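Local coordinates for sensor protein kinase WalK (Staphylococcus aureus, PDB 4YWZ) that probably senses an extracellular signal through its receptor domain and passes it on as a histidine kinase of an essential two-component system, at residues K17-Y22 and I134-K139; K32-K37 and V124-K129. The protein carries 1 engineered substitution. One frame throughout, in Å; residues are numbered along the deposited sequence.

Overall arrangement
Contacts 1 and 2 lie about 20 Å apart, centre to centre, along one side of an antiparallel sheet, where the long helix 7-37 packs. Along the chain the order is 17-22, 32-37, 124-129 and 134-139, so both segments of contact 2 fall between those of contact 1. The strands they use, 114-126 and 129-138, follow each other as a hairpin and are neighbours in the sheet; Ile134 CD1 and Val124 CG2 join the two contacts at 3.7 Å. Contact 1 is buried near the centre of the chain, contact 2 at the surface by the hairpin turn. Strand order 2-1-5-4-3 and the long N-terminal helix fit the PAS-like fold of Cache sensor domains.

Contact 1 (K17-Y22 and I134-K139); sequences KNITQY and IYIESK
Ser138, which packs on Ile19 of the helix, follows Glu137, whose OE2 has two strong partners. Tyr135 OH donates to the anti lone pair of Glu137 OE2 at 2.6 Å, with the carboxylate oxygen lying in the plane of the phenol ring at its edge; Lys108 adds a salt bridge, and Tyr110 holds Glu137 OE1. This polar cluster occupies the sheet face turned from the helix. On the other face, Ile19 drives its branched side chain toward the strand. CG1 lies anti to the carbonyl carbon (chi1 -67°), which directs it at Ser138; Ile19 CG1 and Ser138 CB are 4.0 Å apart, and Ile19 CD1 reaches the same carbon. The other branch, Ile19 CG2, approaches Ile136 CG2 at 4.5 Å, a looser apolar touch. Ser138 suits this place because it is small enough to let the helix come close, while its hydroxyl is hydrogen-bonded to Trp118 O of the adjoining strand. On other sides of the helix, Asn18 and Gln21 each hydrogen-bond to Asn14 of the second subunit. The contact thus rests on van der Waals packing, with the buried serine hydroxyl satisfied within the sheet, and the helix serves both the PAS-like core and the dimer.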
loop_
_atom_site.group_PDB
_atom_site.type_symbol
_atom_site.label_atom_id
_atom_site.label_comp_id
_atom_site.label_asym_id
_atom_site.label_seq_id
_atom_site.Cartn_x
_atom_site.Cartn_y
_atom_site.Cartn_z
ATOM N N LYS A 17 3.034 -6.854 5.864
ATOM C CA LYS A 17 4.329 -6.334 6.416
ATOM C C LYS A 17 4.230 -4.895 6.672
ATOM O O LYS A 17 4.610 -4.354 7.726
ATOM C CB LYS A 17 5.480 -6.640 5.510
ATOM C CG LYS A 17 6.838 -6.221 6.077
ATOM C CD LYS A 17 7.907 -6.474 4.989
ATOM C CE LYS A 17 9.237 -5.988 5.501
ATOM N NZ LYS A 17 10.265 -6.184 4.447
ATOM N N ASN A 18 3.638 -4.156 5.747
ATOM C CA ASN A 18 3.347 -2.788 5.912
ATOM C C ASN A 18 2.488 -2.349 7.157
ATOM O O ASN A 18 2.824 -1.427 7.936
ATOM C CB ASN A 18 2.737 -2.371 4.623
ATOM C CG ASN A 18 2.887 -0.912 4.340
ATOM O OD1 ASN A 18 4.032 -0.373 4.193
ATOM N ND2 ASN A 18 1.768 -0.230 4.327
ATOM N N ILE A 19 1.360 -3.013 7.337
ATOM C CA ILE A 19 0.493 -2.826 8.484
ATOM C C ILE A 19 1.346 -3.119 9.760
ATOM O O ILE A 19 1.226 -2.386 10.729
ATOM C CB ILE A 19 -0.709 -3.740 8.442
ATOM C CG1 ILE A 19 -1.701 -3.408 7.290
ATOM C CG2 ILE A 19 -1.456 -3.730 9.759
ATOM C CD1 ILE A 19 -2.133 -1.994 7.211
ATOM N N THR A 20 2.025 -4.243 9.775
ATOM C CA THR A 20 2.777 -4.630 10.991
ATOM C C THR A 20 3.883 -3.625 11.381
ATOM O O THR A 20 4.106 -3.356 12.572
ATOM C CB THR A 20 3.386 -6.022 10.929
ATOM O OG1 THR A 20 4.390 -6.082 9.942
ATOM C CG2 THR A 20 2.384 -7.062 10.541
ATOM N N GLN A 21 4.586 -3.067 10.378
ATOM C CA GLN A 21 5.636 -2.087 10.674
ATOM C C GLN A 21 4.960 -0.798 11.199
ATOM O O GLN A 21 5.470 -0.164 12.132
ATOM C CB GLN A 21 6.495 -1.876 9.431
ATOM C CG GLN A 21 7.355 -3.039 9.094
ATOM C CD GLN A 21 8.107 -2.882 7.781
ATOM O OE1 GLN A 21 7.595 -2.280 6.890
ATOM N NE2 GLN A 21 9.294 -3.460 7.673
ATOM N N TYR A 22 3.819 -0.329 10.608
ATOM C CA TYR A 22 3.110 0.807 11.174
ATOM C C TYR A 22 2.648 0.530 12.620
ATOM O O TYR A 22 2.735 1.407 13.539
ATOM C CB TYR A 22 1.899 1.207 10.350
ATOM C CG TYR A 22 2.198 2.211 9.279
ATOM C CD1 TYR A 22 2.406 3.550 9.581
ATOM C CD2 TYR A 22 2.163 1.840 7.912
ATOM C CE1 TYR A 22 2.760 4.495 8.556
ATOM C CE2 TYR A 22 2.437 2.767 6.902
ATOM C CZ TYR A 22 2.727 4.104 7.222
ATOM O OH TYR A 22 3.016 5.030 6.167
ATOM N N ILE A 134 -3.487 -3.475 20.858
ATOM C CA ILE A 134 -3.910 -2.688 19.691
ATOM C C ILE A 134 -4.545 -3.713 18.741
ATOM O O ILE A 134 -3.890 -4.692 18.312
ATOM C CB ILE A 134 -2.664 -2.034 18.994
ATOM C CG1 ILE A 134 -2.091 -0.938 19.900
ATOM C CG2 ILE A 134 -3.043 -1.542 17.574
ATOM C CD1 ILE A 134 -0.671 -0.521 19.486
ATOM N N TYR A 135 -5.821 -3.533 18.392
ATOM C CA TYR A 135 -6.561 -4.342 17.458
ATOM C C TYR A 135 -6.782 -3.502 16.181
ATOM O O TYR A 135 -7.234 -2.379 16.277
ATOM C CB TYR A 135 -7.931 -4.616 18.092
ATOM C CG TYR A 135 -9.017 -5.180 17.180
ATOM C CD1 TYR A 135 -9.869 -4.326 16.553
ATOM C CD2 TYR A 135 -9.216 -6.545 17.043
ATOM C CE1 TYR A 135 -10.914 -4.807 15.754
ATOM C CE2 TYR A 135 -10.262 -7.042 16.309
ATOM C CZ TYR A 135 -11.086 -6.134 15.614
ATOM O OH TYR A 135 -12.119 -6.570 14.782
ATOM N N ILE A 136 -6.432 -4.058 15.058
ATOM C CA ILE A 136 -6.501 -3.364 13.771
ATOM C C ILE A 136 -7.301 -4.220 12.809
ATOM O O ILE A 136 -7.057 -5.397 12.633
ATOM C CB ILE A 136 -5.136 -3.098 13.207
ATOM C CG1 ILE A 136 -4.349 -2.210 14.125
ATOM C CG2 ILE A 136 -5.235 -2.481 11.808
ATOM C CD1 ILE A 136 -2.926 -2.023 13.690
ATOM N N GLU A 137 -8.312 -3.577 12.169
ATOM C CA GLU A 137 -9.005 -4.131 10.944
ATOM C C GLU A 137 -8.412 -3.376 9.752
ATOM O O GLU A 137 -8.423 -2.120 9.711
ATOM C CB GLU A 137 -10.523 -3.935 10.967
ATOM C CG GLU A 137 -11.194 -4.746 12.025
ATOM C CD GLU A 137 -12.755 -4.586 12.069
ATOM O OE1 GLU A 137 -13.299 -3.868 11.177
ATOM O OE2 GLU A 137 -13.303 -5.068 13.088
ATOM N N SER A 138 -7.803 -4.148 8.854
ATOM C CA SER A 138 -7.123 -3.589 7.679
ATOM C C SER A 138 -7.782 -4.094 6.428
ATOM O O SER A 138 -8.274 -5.232 6.322
ATOM C CB SER A 138 -5.631 -3.848 7.804
ATOM O OG SER A 138 -5.339 -5.176 7.648
ATOM N N LYS A 139 -7.742 -3.212 5.416
ATOM C CA LYS A 139 -8.508 -3.415 4.167
ATOM C C LYS A 139 -7.773 -4.263 3.158
ATOM O O LYS A 139 -7.506 -3.877 1.975
ATOM C CB LYS A 139 -8.834 -2.050 3.610
ATOM C CG LYS A 139 -9.700 -1.156 4.462
ATOM C CD LYS A 139 -9.912 0.183 3.838
ATOM C CE LYS A 139 -10.728 1.036 4.767
ATOM N NZ LYS A 139 -11.093 2.406 4.263
#

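Contact 2 (K32-K37 and V124-K129); sequences KVYDEK and VKVDKK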
loop_
_atom_site.group_PDB
_atom_site.type_symbol
_atom_site.label_atom_id
_atom_site.label_comp_id
_atom_site.label_asym_id
_atom_site.label_seq_id
_atom_site.Cartn_x
_atom_site.Cartn_y
_atom_site.Cartn_z
ATOM N N LYS A 32 5.917 4.766 25.066
ATOM C CA LYS A 32 6.742 5.945 25.466
ATOM C C LYS A 32 5.912 6.912 26.260
ATOM O O LYS A 32 6.417 7.484 27.232
ATOM C CB LYS A 32 7.366 6.595 24.214
ATOM C CG LYS A 32 8.422 5.672 23.675
ATOM C CD LYS A 32 9.461 6.312 22.759
ATOM C CE LYS A 32 10.532 5.270 22.427
ATOM N NZ LYS A 32 11.273 5.618 21.185
ATOM N N VAL A 33 4.643 7.102 25.899
ATOM C CA VAL A 33 3.795 7.974 26.656
ATOM C C VAL A 33 3.581 7.485 28.099
ATOM O O VAL A 33 3.626 8.272 29.058
ATOM C CB VAL A 33 2.426 8.226 25.995
ATOM C CG1 VAL A 33 1.721 9.297 26.754
ATOM C CG2 VAL A 33 2.650 8.771 24.619
ATOM N N TYR A 34 3.414 6.167 28.264
ATOM C CA TYR A 34 3.370 5.590 29.635
ATOM C C TYR A 34 4.680 5.792 30.433
ATOM O O TYR A 34 4.625 6.189 31.597
ATOM C CB TYR A 34 3.078 4.104 29.534
ATOM C CG TYR A 34 1.589 3.824 29.412
ATOM C CD1 TYR A 34 0.932 4.062 28.227
ATOM C CD2 TYR A 34 0.877 3.348 30.436
ATOM C CE1 TYR A 34 -0.457 3.853 28.097
ATOM C CE2 TYR A 34 -0.508 3.106 30.340
ATOM C CZ TYR A 34 -1.162 3.357 29.162
ATOM O OH TYR A 34 -2.532 3.082 29.106
ATOM N N ASP A 35 5.807 5.563 29.784
ATOM C CA ASP A 35 7.155 5.696 30.420
ATOM C C ASP A 35 7.337 7.152 30.844
ATOM O O ASP A 35 7.930 7.444 31.873
ATOM C CB ASP A 35 8.251 5.359 29.479
ATOM C CG ASP A 35 8.367 3.879 29.158
ATOM O OD1 ASP A 35 7.999 3.058 29.994
ATOM O OD2 ASP A 35 8.940 3.604 28.083
ATOM N N GLU A 36 6.739 8.081 30.099
ATOM C CA GLU A 36 7.008 9.486 30.378
ATOM C C GLU A 36 6.045 10.082 31.342
ATOM O O GLU A 36 6.470 10.889 32.195
ATOM C CB GLU A 36 7.055 10.288 29.102
ATOM C CG GLU A 36 8.299 9.956 28.273
ATOM C CD GLU A 36 8.384 10.731 26.953
ATOM O OE1 GLU A 36 7.628 11.734 26.786
ATOM O OE2 GLU A 36 9.205 10.318 26.092
ATOM N N LYS A 37 4.753 9.747 31.239
ATOM C CA LYS A 37 3.669 10.403 31.968
ATOM C C LYS A 37 3.019 9.610 33.072
ATOM O O LYS A 37 2.240 10.185 33.874
ATOM C CB LYS A 37 2.560 10.792 30.983
ATOM C CG LYS A 37 3.061 11.761 29.868
ATOM C CD LYS A 37 1.912 12.536 29.256
ATOM C CE LYS A 37 2.436 13.515 28.201
ATOM N NZ LYS A 37 1.261 14.196 27.594
ATOM N N VAL A 124 0.581 -4.122 23.725
ATOM C CA VAL A 124 1.341 -2.956 24.186
ATOM C C VAL A 124 2.010 -3.352 25.501
ATOM O O VAL A 124 1.321 -3.803 26.390
ATOM C CB VAL A 124 0.535 -1.688 24.323
ATOM C CG1 VAL A 124 1.419 -0.531 24.745
ATOM C CG2 VAL A 124 -0.209 -1.395 23.012
ATOM N N LYS A 125 3.358 -3.272 25.518
ATOM C CA LYS A 125 4.144 -3.631 26.766
ATOM C C LYS A 125 4.814 -2.405 27.294
ATOM O O LYS A 125 5.359 -1.581 26.520
ATOM C CB LYS A 125 5.161 -4.699 26.499
ATOM C CG LYS A 125 4.553 -6.024 26.077
ATOM C CD LYS A 125 5.584 -7.043 25.849
ATOM C CE LYS A 125 4.954 -8.358 25.539
ATOM N NZ LYS A 125 6.007 -9.359 25.243
ATOM N N VAL A 126 4.762 -2.219 28.625
ATOM C CA VAL A 126 5.491 -1.159 29.273
ATOM C C VAL A 126 6.298 -1.901 30.377
ATOM O O VAL A 126 5.737 -2.713 31.102
ATOM C CB VAL A 126 4.574 -0.207 29.942
ATOM C CG1 VAL A 126 5.360 0.847 30.751
ATOM C CG2 VAL A 126 3.655 0.413 28.884
ATOM N N ASP A 127 7.603 -1.660 30.380
ATOM C CA ASP A 127 8.486 -2.406 31.331
ATOM C C ASP A 127 8.296 -3.864 31.248
ATOM O O ASP A 127 8.265 -4.535 32.269
ATOM C CB ASP A 127 8.261 -1.845 32.731
ATOM C CG ASP A 127 9.330 -2.328 33.779
ATOM O OD1 ASP A 127 10.463 -2.433 33.311
ATOM O OD2 ASP A 127 9.002 -2.686 34.962
ATOM N N LYS A 128 8.195 -4.376 30.005
ATOM C CA LYS A 128 7.984 -5.776 29.675
ATOM C C LYS A 128 6.647 -6.387 30.039
ATOM O O LYS A 128 6.515 -7.594 29.842
ATOM C CB LYS A 128 9.025 -6.677 30.357
ATOM C CG LYS A 128 10.425 -6.118 30.372
ATOM C CD LYS A 128 11.107 -6.331 29.047
ATOM C CE LYS A 128 12.619 -6.381 29.255
ATOM N NZ LYS A 128 13.277 -5.526 28.220
ATOM N N LYS A 129 5.706 -5.658 30.589
ATOM C CA LYS A 129 4.418 -6.160 30.959
ATOM C C LYS A 129 3.364 -5.644 29.985
ATOM O O LYS A 129 3.308 -4.459 29.679
ATOM C CB LYS A 129 3.979 -5.734 32.344
ATOM C CG LYS A 129 4.788 -6.420 33.478
ATOM C CD LYS A 129 3.875 -6.585 34.703
ATOM C CE LYS A 129 4.450 -7.588 35.667
ATOM N NZ LYS A 129 5.892 -7.287 35.812
HETATM O O HOH W 1 8.802 0.342 28.814
#
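Tyr34, near the end of helix 7-37, lies across the side chain of Val126 at about a right angle. Tyr34 CB lies 3.8 Å from Val126 CG2, and Tyr34 CG is 4.0 Å from the same methyl, which approaches the ring obliquely. An aromatic side chain suits this place: its CB and the base of its ring rest on Val126, and the side chain also packs on Ile131 of the next strand and on Ala42. The Asp35 side chain, next along, runs antiparallel alongside that of Val126, and Asp35 OD1 rests 3.5 Å from Val126 CG1, the other branch of the valine. An aspartate suits this exposed position, where its carboxylate can meet solvent. A water 3.1 Å from Asp35 OD1 can donate to it, though it has other acceptors, and accepts from Asp127 N at 2.8 Å. Val126 opens a type I' turn, in which Asp127 and Lys128 adopt left-handed backbone conformations and Val126 and Lys129 pair through their backbones, a tight two-residue hairpin. One forked valine therefore supplies the apolar grip at this surface edge, and a water can bridge the helix end and the hairpin turn.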